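Local structure of Atp-dependent DNA ligase (Psychromonas sp., 4D05) at residues A32-H37 with T60-E65; K151-M156 with K174-E179; V210-G215 with N244-A249. The protein probably seals breaks in the DNA backbone, using ATP to form an enzyme-adenylate intermediate on the way to joining two ends. All coordinates share one frame; numbering follows the deposited sequence.

Contact 1. Residues A32-H37 with T60-E65; sequences AYWNGH and TAMDGE. With AMP (adenosine monophosphate), chain H; SO4 (sulfate ion), chain G.
Met62, present as selenomethionine, and Trp34 run alongside each other from neighbouring strands. The chain of Met62 bends at its last torsion (chi3 -78°), which carries CE over one face of the indole, 3.3 Å from Trp34 CD1, while SE stands obliquely to the five-membered ring in a Met-aromatic contact. Methionine's long flexible chain, here carrying selenium, can follow the flat aromatic surface. At the ring edge, in its plane, Thr60 O approaches Trp34 CD1 to 3.2 Å; the indole NE1 itself bonds to Pro58 O. Strands 30-34 and 62-67 are antiparallel neighbours in a mixed sheet of the ligase's adenylation domain. Trp34 and Met62 form a hydrogen-bonded pair, with Trp34 N to Met62 O at 2.8 Å, and Ala32 and Gly64 form the next such pair. Between them, Tyr33 and Asp63 make a non-hydrogen-bonded pair on the opposite face. In the conformer described, one of two for Asp63, OD1 lies at the Tyr33 ring edge, in its plane, 3.2 Å from CD1, with carboxylate and ring 72° apart; Asp63 also has a salt bridge to Arg31. Ala61 N bonds O4 of a sulfate, probably from the crystallisation liquor, at 3.0 Å. Further along strand 62-67, Glu65 lies against AMP.

Contact 2. Residues K151-M156 with K174-E179; sequences KGEGLM and KLKKFE. With AMP (adenosine monophosphate), chain H; SO4 (sulfate ion), chain F.
Lys174 and Met156 leave the same face of the sheet together and meet AMP at different ends. With CG anti to its carbonyl carbon (chi1 -53°) and the rest extended, Lys174 delivers NZ to AMP O1P at 2.7 Å and to O1 of a bound sulfate at 2.9 Å; weaker bonds reach AMP O5' and sulfate O3. A long cationic chain suits a place between two anions. In Met156, a selenomethionine, chi1 (-57°) sets CG over the adenine face, 3.4 Å from AMP C6; the folds at chi2 and chi3 then turn SE back against Lys174 CG at 3.9 Å. Its unbranched, polarisable chain can thus pack on base and lysine together.

On the other face of the sheet, Leu155 and Leu175 approach through CD1 and CD2, and both lean on Leu140 and Leu144 of helix 137-149. Their backbones form a hydrogen-bonded antiparallel pair, Leu155 N to Leu175 O being 2.9 Å and almost straight. Glycine suits position 154 on two counts: a CB would strike Leu175 O and, at this phi (159°), would also jam against Glu153 O. Beyond it, Lys176 bends at chi3 to bring NZ within 3.2 Å of Glu153 OE2, above the carboxylate plane, in a salt bridge that rests on one of that glutamate's two conformers and is to that extent uncertain. A water joins Glu153 O to Lys177 N.

The sequences Glu153-Met156 and Lys174-Lys176 match motifs IV and V of the covalent nucleotidyltransferases, which line the nucleotide pocket of ATP-dependent DNA ligases.

Contact 3. Residues V210-G215 with N244-A249; sequences VTFKIG and NIPRFA
Phe212 lies with its ring against Pro246, whose CD stands over one face, 3.9 Å from the ring centroid and 17° off the normal, a CH-pi contact. Its CG occupies the crowded position between backbone N and carbonyl carbon (chi1 61°), which sets the ring so that Pro246 CD comes over its face. Phe212 and Ile245 run past each other in opposite directions, CB to CG2 3.7 Å. Tyr235 adds an edge-to-face partner, so a broad ring suits a site with several neighbours. Replacing Phe212 with alanine would probably leave Pro246 and Ala249 without their shared aromatic partner and open a gap beneath the loop.

Two residues earlier, Val210 uses both branches: CG2 lies 3.6 Å from Asn244 O, and the side chains of Val210 and Ile245 cross at about a right angle, CG1 to CG1 4.0 Å. At the far end of the loop the methyl of Ala249 rests against both Phe212 CE2, at 3.8 Å, and Ile214 CG1. The loop thereby covers the side of strand 211-214 that bears Phe212, on an outermost strand of the sheet in the OB-like domain.

Since the side-chain contacts are mostly between hydrocarbon groups, with Val210 on Asn244 the polar exception, the loop is held here chiefly by shape and burial of hydrocarbon surface.

In the fold
Contacts 1 and 2 belong to the adenylation domain and both touch AMP, yet they lie in different sheets, their centres about 24 Å apart. Contact 1 is the buried one, a regular strand pairing whose bulky side chains pack far from the nucleotide, with only its last residue reaching the pocket. Contact 2 is partly buried: its strand pairing has leucines on one side and, on the other, the groups facing nucleotide and sulfate, which makes it the most charged. Contact 3, in the OB-like domain and about 40 Å from contact 1 between centres, is also partly buried, but joins an edge strand to a loop by apolar packing in place of strand hydrogen bonding.

Contact 1. Residues A32-H37 with T60-E65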
loop_
_atom_site.group_PDB
_atom_site.type_symbol
_atom_site.label_atom_id
_atom_site.label_comp_id
_atom_site.label_asym_id
_atom_site.label_seq_id
_atom_site.Cartn_x
_atom_site.Cartn_y
_atom_site.Cartn_z
ATOM N N ALA A 32 -3.507 8.758 -9.273
ATOM C CA ALA A 32 -3.692 9.895 -10.171
ATOM C C ALA A 32 -4.183 11.093 -9.366
ATOM O O ALA A 32 -5.009 10.957 -8.468
ATOM C CB ALA A 32 -4.675 9.565 -11.285
ATOM N N TYR A 33 -3.665 12.264 -9.719
ATOM C CA TYR A 33 -4.091 13.523 -9.167
ATOM C C TYR A 33 -4.849 14.264 -10.256
ATOM O O TYR A 33 -4.327 14.521 -11.347
ATOM C CB TYR A 33 -2.864 14.319 -8.746
ATOM C CG TYR A 33 -3.132 15.732 -8.314
ATOM C CD1 TYR A 33 -3.579 16.006 -7.068
ATOM C CD2 TYR A 33 -2.876 16.795 -9.150
ATOM C CE1 TYR A 33 -3.797 17.332 -6.649
ATOM C CE2 TYR A 33 -3.085 18.098 -8.754
ATOM C CZ TYR A 33 -3.571 18.354 -7.513
ATOM O OH TYR A 33 -3.798 19.643 -7.086
ATOM N N TRP A 34 -6.100 14.577 -9.950
ATOM C CA TRP A 34 -6.934 15.403 -10.827
ATOM C C TRP A 34 -6.818 16.837 -10.413
ATOM O O TRP A 34 -7.164 17.214 -9.296
ATOM C CB TRP A 34 -8.382 14.948 -10.743
ATOM C CG TRP A 34 -9.394 15.823 -11.409
ATOM C CD1 TRP A 34 -10.242 16.676 -10.789
ATOM C CD2 TRP A 34 -9.689 15.913 -12.811
ATOM N NE1 TRP A 34 -11.057 17.295 -11.702
ATOM C CE2 TRP A 34 -10.743 16.843 -12.955
ATOM C CE3 TRP A 34 -9.182 15.297 -13.950
ATOM C CZ2 TRP A 34 -11.276 17.173 -14.189
ATOM C CZ3 TRP A 34 -9.718 15.618 -15.167
ATOM C CH2 TRP A 34 -10.753 16.550 -15.283
ATOM N N ASN A 35 -6.303 17.666 -11.329
ATOM C CA ASN A 35 -6.039 19.031 -10.969
ATOM C C ASN A 35 -7.177 19.977 -11.326
ATOM O O ASN A 35 -7.013 21.189 -11.205
ATOM C CB ASN A 35 -4.718 19.522 -11.573
ATOM C CG ASN A 35 -4.760 19.664 -13.084
ATOM O OD1 ASN A 35 -5.751 19.394 -13.701
ATOM N ND2 ASN A 35 -3.655 20.115 -13.667
ATOM N N GLY A 36 -8.295 19.421 -11.791
ATOM C CA GLY A 36 -9.425 20.194 -12.259
ATOM C C GLY A 36 -9.655 20.117 -13.754
ATOM O O GLY A 36 -10.736 20.425 -14.228
ATOM N N HIS A 37 -8.649 19.665 -14.497
ATOM C CA HIS A 37 -8.815 19.485 -15.943
ATOM C C HIS A 37 -8.043 18.316 -16.561
ATOM O O HIS A 37 -8.290 17.974 -17.707
ATOM C CB HIS A 37 -8.494 20.781 -16.711
ATOM C CG HIS A 37 -7.092 21.274 -16.523
ATOM N ND1 HIS A 37 -6.710 22.070 -15.465
ATOM C CD2 HIS A 37 -5.985 21.113 -17.283
ATOM C CE1 HIS A 37 -5.427 22.354 -15.563
ATOM N NE2 HIS A 37 -4.966 21.786 -16.664
ATOM N N THR A 60 -13.157 20.520 -8.892
ATOM C CA THR A 60 -12.521 20.339 -7.585
ATOM C C THR A 60 -11.345 19.379 -7.758
ATOM O O THR A 60 -11.490 18.341 -8.396
ATOM C CB THR A 60 -13.514 19.721 -6.613
ATOM O OG1 THR A 60 -14.670 20.570 -6.510
ATOM C CG2 THR A 60 -12.902 19.533 -5.252
ATOM N N ALA A 61 -10.173 19.727 -7.241
ATOM C CA ALA A 61 -9.045 18.798 -7.310
ATOM C C ALA A 61 -9.325 17.548 -6.494
ATOM O O ALA A 61 -9.912 17.613 -5.417
ATOM C CB ALA A 61 -7.790 19.464 -6.823
HETATM N N MSE A 62 -8.906 16.409 -7.031
HETATM C CA MSE A 62 -9.162 15.123 -6.403
HETATM C C MSE A 62 -7.940 14.194 -6.465
HETATM O O MSE A 62 -7.216 14.183 -7.450
HETATM C CB MSE A 62 -10.364 14.395 -7.095
HETATM C CG MSE A 62 -11.694 15.238 -7.062
HETATM SE SE MSE A 62 -13.168 14.283 -7.889
HETATM C CE MSE A 62 -12.649 14.610 -9.742
ATOM N N ASP A 63 -7.747 13.407 -5.408
ATOM C CA ASP A 63 -6.718 12.374 -5.340
ATOM C C ASP A 63 -7.397 11.018 -5.359
ATOM O O ASP A 63 -8.317 10.815 -4.620
ATOM C CB ASP A 63 -5.983 12.493 -4.026
ATOM C CG ASP A 63 -4.574 12.887 -4.186
ATOM O OD1 ASP A 63 -4.313 13.999 -4.671
ATOM O OD2 ASP A 63 -3.706 12.095 -3.782
ATOM N N GLY A 64 -6.941 10.095 -6.209
ATOM C CA GLY A 64 -7.560 8.790 -6.291
ATOM C C GLY A 64 -6.663 7.755 -6.924
ATOM O O GLY A 64 -5.485 8.012 -7.231
ATOM N N GLU A 65 -7.238 6.576 -7.079
ATOM C CA GLU A 65 -6.529 5.456 -7.712
ATOM C C GLU A 65 -7.268 5.096 -9.004
ATOM O O GLU A 65 -8.486 4.871 -8.963
ATOM C CB GLU A 65 -6.582 4.213 -6.815
ATOM C CG GLU A 65 -5.626 4.202 -5.671
ATOM C CD GLU A 65 -4.151 4.060 -6.020
ATOM O OE1 GLU A 65 -3.729 3.178 -6.824
ATOM O OE2 GLU A 65 -3.381 4.749 -5.351
HETATM P P AMP H . 0.862 0.609 -0.834
HETATM O O1P AMP H . 2.012 0.507 0.127
HETATM O O2P AMP H . 0.925 0.204 -2.295
HETATM O "O5'" AMP H . 0.263 2.069 -0.667
HETATM C "C5'" AMP H . -0.924 2.291 -1.391
HETATM C "C4'" AMP H . -0.759 3.608 -2.084
HETATM O "O4'" AMP H . -1.923 3.954 -2.803
HETATM C "C3'" AMP H . -0.532 4.636 -1.028
HETATM O "O3'" AMP H . 0.540 5.442 -1.543
HETATM C "C2'" AMP H . -1.825 5.395 -0.961
HETATM O "O2'" AMP H . -1.317 6.722 -0.798
HETATM C "C1'" AMP H . -2.640 5.036 -2.239
HETATM N N9 AMP H . -3.970 4.427 -1.893
HETATM C C8 AMP H . -4.563 3.280 -2.331
HETATM N N7 AMP H . -5.765 3.052 -1.744
HETATM C C5 AMP H . -5.966 4.126 -0.946
HETATM C C6 AMP H . -7.004 4.522 0.010
HETATM N N6 AMP H . -8.089 3.749 0.170
HETATM N N1 AMP H . -6.822 5.688 0.639
HETATM C C2 AMP H . -5.718 6.438 0.521
HETATM N N3 AMP H . -4.728 6.144 -0.304
HETATM C C4 AMP H . -4.800 5.011 -1.044
HETATM S S SO4 G . -10.908 22.757 -4.373
HETATM O O1 SO4 G . -12.332 23.035 -4.684
HETATM O O2 SO4 G . -10.313 24.072 -4.037
HETATM O O3 SO4 G . -10.832 21.852 -3.144
HETATM O O4 SO4 G . -10.200 22.182 -5.580
#

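Contact 2. Residues K151-M156 with K174-E179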
loop_
_atom_site.group_PDB
_atom_site.type_symbol
_atom_site.label_atom_id
_atom_site.label_comp_id
_atom_site.label_asym_id
_atom_site.label_seq_id
_atom_site.Cartn_x
_atom_site.Cartn_y
_atom_site.Cartn_z
ATOM N N LYS A 151 -8.690 -11.173 -1.694
ATOM C CA LYS A 151 -7.671 -10.783 -2.688
ATOM C C LYS A 151 -7.498 -9.276 -2.802
ATOM O O LYS A 151 -6.903 -8.765 -3.786
ATOM C CB LYS A 151 -7.955 -11.396 -4.061
ATOM C CG LYS A 151 -8.160 -12.878 -4.030
ATOM C CD LYS A 151 -6.987 -13.528 -3.408
ATOM C CE LYS A 151 -6.992 -15.033 -3.661
ATOM N NZ LYS A 151 -5.883 -15.625 -2.894
ATOM N N GLY A 152 -7.963 -8.562 -1.788
ATOM C CA GLY A 152 -7.608 -7.169 -1.633
ATOM C C GLY A 152 -6.235 -6.989 -1.006
ATOM O O GLY A 152 -5.672 -7.910 -0.427
ATOM N N GLU A 153 -5.709 -5.772 -1.060
ATOM C CA GLU A 153 -4.318 -5.516 -0.703
ATOM C C GLU A 153 -4.112 -5.234 0.791
ATOM O O GLU A 153 -3.092 -5.575 1.372
ATOM C CB GLU A 153 -3.787 -4.343 -1.559
ATOM C CG GLU A 153 -2.289 -4.262 -1.695
ATOM C CD GLU A 153 -1.705 -5.280 -2.676
ATOM O OE1 GLU A 153 -2.414 -6.218 -3.082
ATOM O OE2 GLU A 153 -0.523 -5.144 -3.050
ATOM N N GLY A 154 -5.090 -4.588 1.411
ATOM C CA GLY A 154 -4.943 -4.171 2.788
ATOM C C GLY A 154 -5.916 -3.047 3.094
ATOM O O GLY A 154 -6.936 -2.904 2.405
ATOM N N LEU A 155 -5.601 -2.279 4.140
ATOM C CA LEU A 155 -6.452 -1.163 4.560
ATOM C C LEU A 155 -5.657 0.129 4.657
ATOM O O LEU A 155 -4.433 0.118 4.779
ATOM C CB LEU A 155 -7.065 -1.464 5.945
ATOM C CG LEU A 155 -7.933 -2.707 6.003
ATOM C CD1 LEU A 155 -8.356 -3.021 7.450
ATOM C CD2 LEU A 155 -9.112 -2.491 5.133
HETATM N N MSE A 156 -6.367 1.249 4.600
HETATM C CA MSE A 156 -5.828 2.544 4.910
HETATM C C MSE A 156 -6.649 3.187 6.014
HETATM O O MSE A 156 -7.849 2.998 6.065
HETATM C CB MSE A 156 -5.895 3.480 3.679
HETATM C CG MSE A 156 -5.189 2.944 2.427
HETATM SE SE MSE A 156 -3.224 2.945 2.598
HETATM C CE MSE A 156 -2.990 4.820 3.143
ATOM N N LYS A 174 -0.931 3.165 6.360
ATOM C CA LYS A 174 -1.116 1.928 5.618
ATOM C C LYS A 174 -1.165 0.801 6.605
ATOM O O LYS A 174 -0.343 0.736 7.499
ATOM C CB LYS A 174 0.091 1.612 4.700
ATOM C CG LYS A 174 0.485 2.689 3.789
ATOM C CD LYS A 174 1.811 2.335 3.055
ATOM C CE LYS A 174 2.043 3.333 1.975
ATOM N NZ LYS A 174 3.085 2.870 1.033
ATOM N N LEU A 175 -2.064 -0.142 6.373
ATOM C CA LEU A 175 -2.110 -1.367 7.176
ATOM C C LEU A 175 -2.160 -2.577 6.256
ATOM O O LEU A 175 -3.166 -2.847 5.583
ATOM C CB LEU A 175 -3.318 -1.329 8.117
ATOM C CG LEU A 175 -3.600 -2.628 8.857
ATOM C CD1 LEU A 175 -2.417 -3.104 9.654
ATOM C CD2 LEU A 175 -4.811 -2.423 9.773
ATOM N N LYS A 176 -1.053 -3.317 6.210
ATOM C CA LYS A 176 -1.020 -4.579 5.475
ATOM C C LYS A 176 -0.696 -5.661 6.485
ATOM O O LYS A 176 -0.235 -5.371 7.599
ATOM C CB LYS A 176 0.015 -4.532 4.340
ATOM C CG LYS A 176 -0.393 -3.578 3.210
ATOM C CD LYS A 176 0.555 -3.585 2.029
ATOM C CE LYS A 176 0.321 -4.810 1.153
ATOM N NZ LYS A 176 0.935 -4.659 -0.224
ATOM N N LYS A 177 -0.938 -6.905 6.119
ATOM C CA LYS A 177 -0.616 -8.002 7.026
ATOM C C LYS A 177 0.840 -8.103 7.346
ATOM O O LYS A 177 1.224 -8.471 8.474
ATOM C CB LYS A 177 -1.125 -9.330 6.469
ATOM C CG LYS A 177 -2.600 -9.512 6.793
ATOM C CD LYS A 177 -2.983 -10.910 6.977
ATOM C CE LYS A 177 -4.478 -11.005 7.284
ATOM N NZ LYS A 177 -4.898 -12.415 7.189
ATOM N N PHE A 178 1.664 -7.756 6.372
ATOM C CA PHE A 178 3.079 -7.764 6.579
ATOM C C PHE A 178 3.812 -6.828 5.630
ATOM O O PHE A 178 3.250 -6.273 4.672
ATOM C CB PHE A 178 3.622 -9.189 6.406
ATOM C CG PHE A 178 3.309 -9.776 5.083
ATOM C CD1 PHE A 178 4.085 -9.471 3.977
ATOM C CD2 PHE A 178 2.222 -10.630 4.930
ATOM C CE1 PHE A 178 3.786 -10.020 2.726
ATOM C CE2 PHE A 178 1.916 -11.172 3.690
ATOM C CZ PHE A 178 2.704 -10.863 2.582
ATOM N N GLU A 179 5.094 -6.674 5.957
ATOM C CA GLU A 179 6.088 -5.925 5.209
ATOM C C GLU A 179 7.202 -6.910 4.785
ATOM O O GLU A 179 7.432 -7.914 5.446
ATOM C CB GLU A 179 6.716 -4.845 6.136
ATOM C CG GLU A 179 5.716 -3.837 6.782
ATOM C CD GLU A 179 6.403 -2.901 7.803
ATOM O OE1 GLU A 179 7.315 -2.133 7.372
ATOM O OE2 GLU A 179 6.054 -2.956 9.032
HETATM P P AMP H . 0.862 0.609 -0.834
HETATM O O1P AMP H . 2.012 0.507 0.127
HETATM O O2P AMP H . 0.925 0.204 -2.295
HETATM O "O5'" AMP H . 0.263 2.069 -0.667
HETATM C "C5'" AMP H . -0.924 2.291 -1.391
HETATM C "C4'" AMP H . -0.759 3.608 -2.084
HETATM O "O4'" AMP H . -1.923 3.954 -2.803
HETATM C "C3'" AMP H . -0.532 4.636 -1.028
HETATM O "O3'" AMP H . 0.540 5.442 -1.543
HETATM C "C2'" AMP H . -1.825 5.395 -0.961
HETATM O "O2'" AMP H . -1.317 6.722 -0.798
HETATM C "C1'" AMP H . -2.640 5.036 -2.239
HETATM N N9 AMP H . -3.970 4.427 -1.893
HETATM C C8 AMP H . -4.563 3.280 -2.331
HETATM N N7 AMP H . -5.765 3.052 -1.744
HETATM C C5 AMP H . -5.966 4.126 -0.946
HETATM C C6 AMP H . -7.004 4.522 0.010
HETATM N N6 AMP H . -8.089 3.749 0.170
HETATM N N1 AMP H . -6.822 5.688 0.639
HETATM C C2 AMP H . -5.718 6.438 0.521
HETATM N N3 AMP H . -4.728 6.144 -0.304
HETATM C C4 AMP H . -4.800 5.011 -1.044
HETATM S S SO4 F . 3.751 5.598 -1.244
HETATM O O1 SO4 F . 3.437 4.198 -1.550
HETATM O O2 SO4 F . 3.262 6.503 -2.303
HETATM O O3 SO4 F . 3.098 6.010 0.004
HETATM O O4 SO4 F . 5.210 5.750 -1.119
HETATM O O HOH W 1 -2.097 -7.270 3.536
#

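Contact 3. Residues V210-G215 with N244-A249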
loop_
_atom_site.group_PDB
_atom_site.type_symbol
_atom_site.label_atom_id
_atom_site.label_comp_id
_atom_site.label_asym_id
_atom_site.label_seq_id
_atom_site.Cartn_x
_atom_site.Cartn_y
_atom_site.Cartn_z
ATOM N N VAL A 210 21.092 -3.362 10.727
ATOM C CA VAL A 210 20.756 -4.173 11.882
ATOM C C VAL A 210 21.015 -5.650 11.592
ATOM O O VAL A 210 20.591 -6.185 10.553
ATOM C CB VAL A 210 19.289 -3.980 12.275
ATOM C CG1 VAL A 210 18.935 -4.896 13.435
ATOM C CG2 VAL A 210 19.033 -2.507 12.612
ATOM N N THR A 211 21.748 -6.300 12.487
ATOM C CA THR A 211 21.991 -7.729 12.395
ATOM C C THR A 211 21.019 -8.465 13.328
ATOM O O THR A 211 20.860 -8.114 14.506
ATOM C CB THR A 211 23.451 -8.073 12.769
ATOM O OG1 THR A 211 24.321 -7.454 11.835
ATOM C CG2 THR A 211 23.707 -9.565 12.748
ATOM N N PHE A 212 20.393 -9.507 12.806
ATOM C CA PHE A 212 19.399 -10.266 13.576
ATOM C C PHE A 212 19.230 -11.661 13.064
ATOM O O PHE A 212 19.661 -11.996 11.946
ATOM C CB PHE A 212 18.032 -9.549 13.626
ATOM C CG PHE A 212 17.400 -9.349 12.286
ATOM C CD1 PHE A 212 17.801 -8.298 11.472
ATOM C CD2 PHE A 212 16.413 -10.225 11.830
ATOM C CE1 PHE A 212 17.217 -8.110 10.209
ATOM C CE2 PHE A 212 15.803 -10.046 10.598
ATOM C CZ PHE A 212 16.223 -8.982 9.773
ATOM N N LYS A 213 18.619 -12.483 13.914
ATOM C CA LYS A 213 18.386 -13.900 13.619
ATOM C C LYS A 213 17.045 -14.134 12.934
ATOM O O LYS A 213 16.037 -13.577 13.338
ATOM C CB LYS A 213 18.408 -14.676 14.935
ATOM C CG LYS A 213 18.155 -16.146 14.811
ATOM C CD LYS A 213 18.264 -16.849 16.150
ATOM C CE LYS A 213 16.977 -16.740 16.952
ATOM N NZ LYS A 213 17.077 -17.688 18.102
ATOM N N ILE A 214 17.029 -15.022 11.948
ATOM C CA ILE A 214 15.815 -15.514 11.333
ATOM C C ILE A 214 15.806 -17.028 11.413
ATOM O O ILE A 214 16.670 -17.698 10.808
ATOM C CB ILE A 214 15.674 -15.072 9.857
ATOM C CG1 ILE A 214 15.583 -13.555 9.765
ATOM C CG2 ILE A 214 14.457 -15.720 9.207
ATOM C CD1 ILE A 214 15.637 -13.051 8.329
ATOM N N GLY A 215 14.845 -17.574 12.171
ATOM C CA GLY A 215 14.791 -19.023 12.385
ATOM C C GLY A 215 13.558 -19.686 11.797
ATOM O O GLY A 215 13.429 -20.903 11.877
ATOM N N ASN A 244 15.571 -1.729 17.104
ATOM C CA ASN A 244 15.227 -1.605 15.688
ATOM C C ASN A 244 15.301 -2.924 14.910
ATOM O O ASN A 244 15.624 -2.944 13.710
ATOM C CB ASN A 244 16.116 -0.579 14.987
ATOM C CG ASN A 244 15.492 -0.067 13.704
ATOM O OD1 ASN A 244 14.271 -0.104 13.544
ATOM N ND2 ASN A 244 16.325 0.360 12.763
ATOM N N ILE A 245 14.997 -4.019 15.589
ATOM C CA ILE A 245 15.005 -5.313 14.931
ATOM C C ILE A 245 13.633 -5.565 14.285
ATOM O O ILE A 245 12.595 -5.383 14.936
ATOM C CB ILE A 245 15.336 -6.415 15.916
ATOM C CG1 ILE A 245 16.739 -6.172 16.485
ATOM C CG2 ILE A 245 15.231 -7.757 15.219
ATOM C CD1 ILE A 245 17.120 -7.024 17.702
ATOM N N PRO A 246 13.604 -5.986 13.009
ATOM C CA PRO A 246 12.290 -6.328 12.431
ATOM C C PRO A 246 11.568 -7.395 13.250
ATOM O O PRO A 246 12.148 -8.420 13.634
ATOM C CB PRO A 246 12.641 -6.859 11.028
ATOM C CG PRO A 246 13.958 -6.157 10.699
ATOM C CD PRO A 246 14.690 -6.116 12.032
ATOM N N ARG A 247 10.295 -7.137 13.520
ATOM C CA ARG A 247 9.518 -7.971 14.410
ATOM C C ARG A 247 8.849 -9.126 13.658
ATOM O O ARG A 247 8.335 -8.962 12.549
ATOM C CB ARG A 247 8.476 -7.080 15.117
ATOM C CG ARG A 247 8.014 -7.554 16.474
ATOM C CD ARG A 247 7.145 -6.463 17.199
ATOM N NE ARG A 247 6.118 -5.977 16.293
ATOM C CZ ARG A 247 5.563 -4.773 16.323
ATOM N NH1 ARG A 247 5.925 -3.864 17.238
ATOM N NH2 ARG A 247 4.637 -4.482 15.413
ATOM N N PHE A 248 8.873 -10.304 14.268
ATOM C CA PHE A 248 8.271 -11.520 13.701
ATOM C C PHE A 248 8.860 -11.822 12.325
ATOM O O PHE A 248 8.148 -12.191 11.403
ATOM C CB PHE A 248 6.740 -11.375 13.634
ATOM C CG PHE A 248 6.139 -10.931 14.934
ATOM C CD1 PHE A 248 6.477 -11.575 16.120
ATOM C CD2 PHE A 248 5.245 -9.869 14.981
ATOM C CE1 PHE A 248 5.949 -11.144 17.312
ATOM C CE2 PHE A 248 4.712 -9.447 16.179
ATOM C CZ PHE A 248 5.058 -10.085 17.335
ATOM N N ALA A 249 10.176 -11.672 12.200
ATOM C CA ALA A 249 10.851 -11.831 10.925
ATOM C C ALA A 249 10.934 -13.307 10.500
ATOM O O ALA A 249 11.172 -14.197 11.326
ATOM C CB ALA A 249 12.220 -11.244 11.030
HETATM O O HOH W 2 12.480 -16.080 12.329
#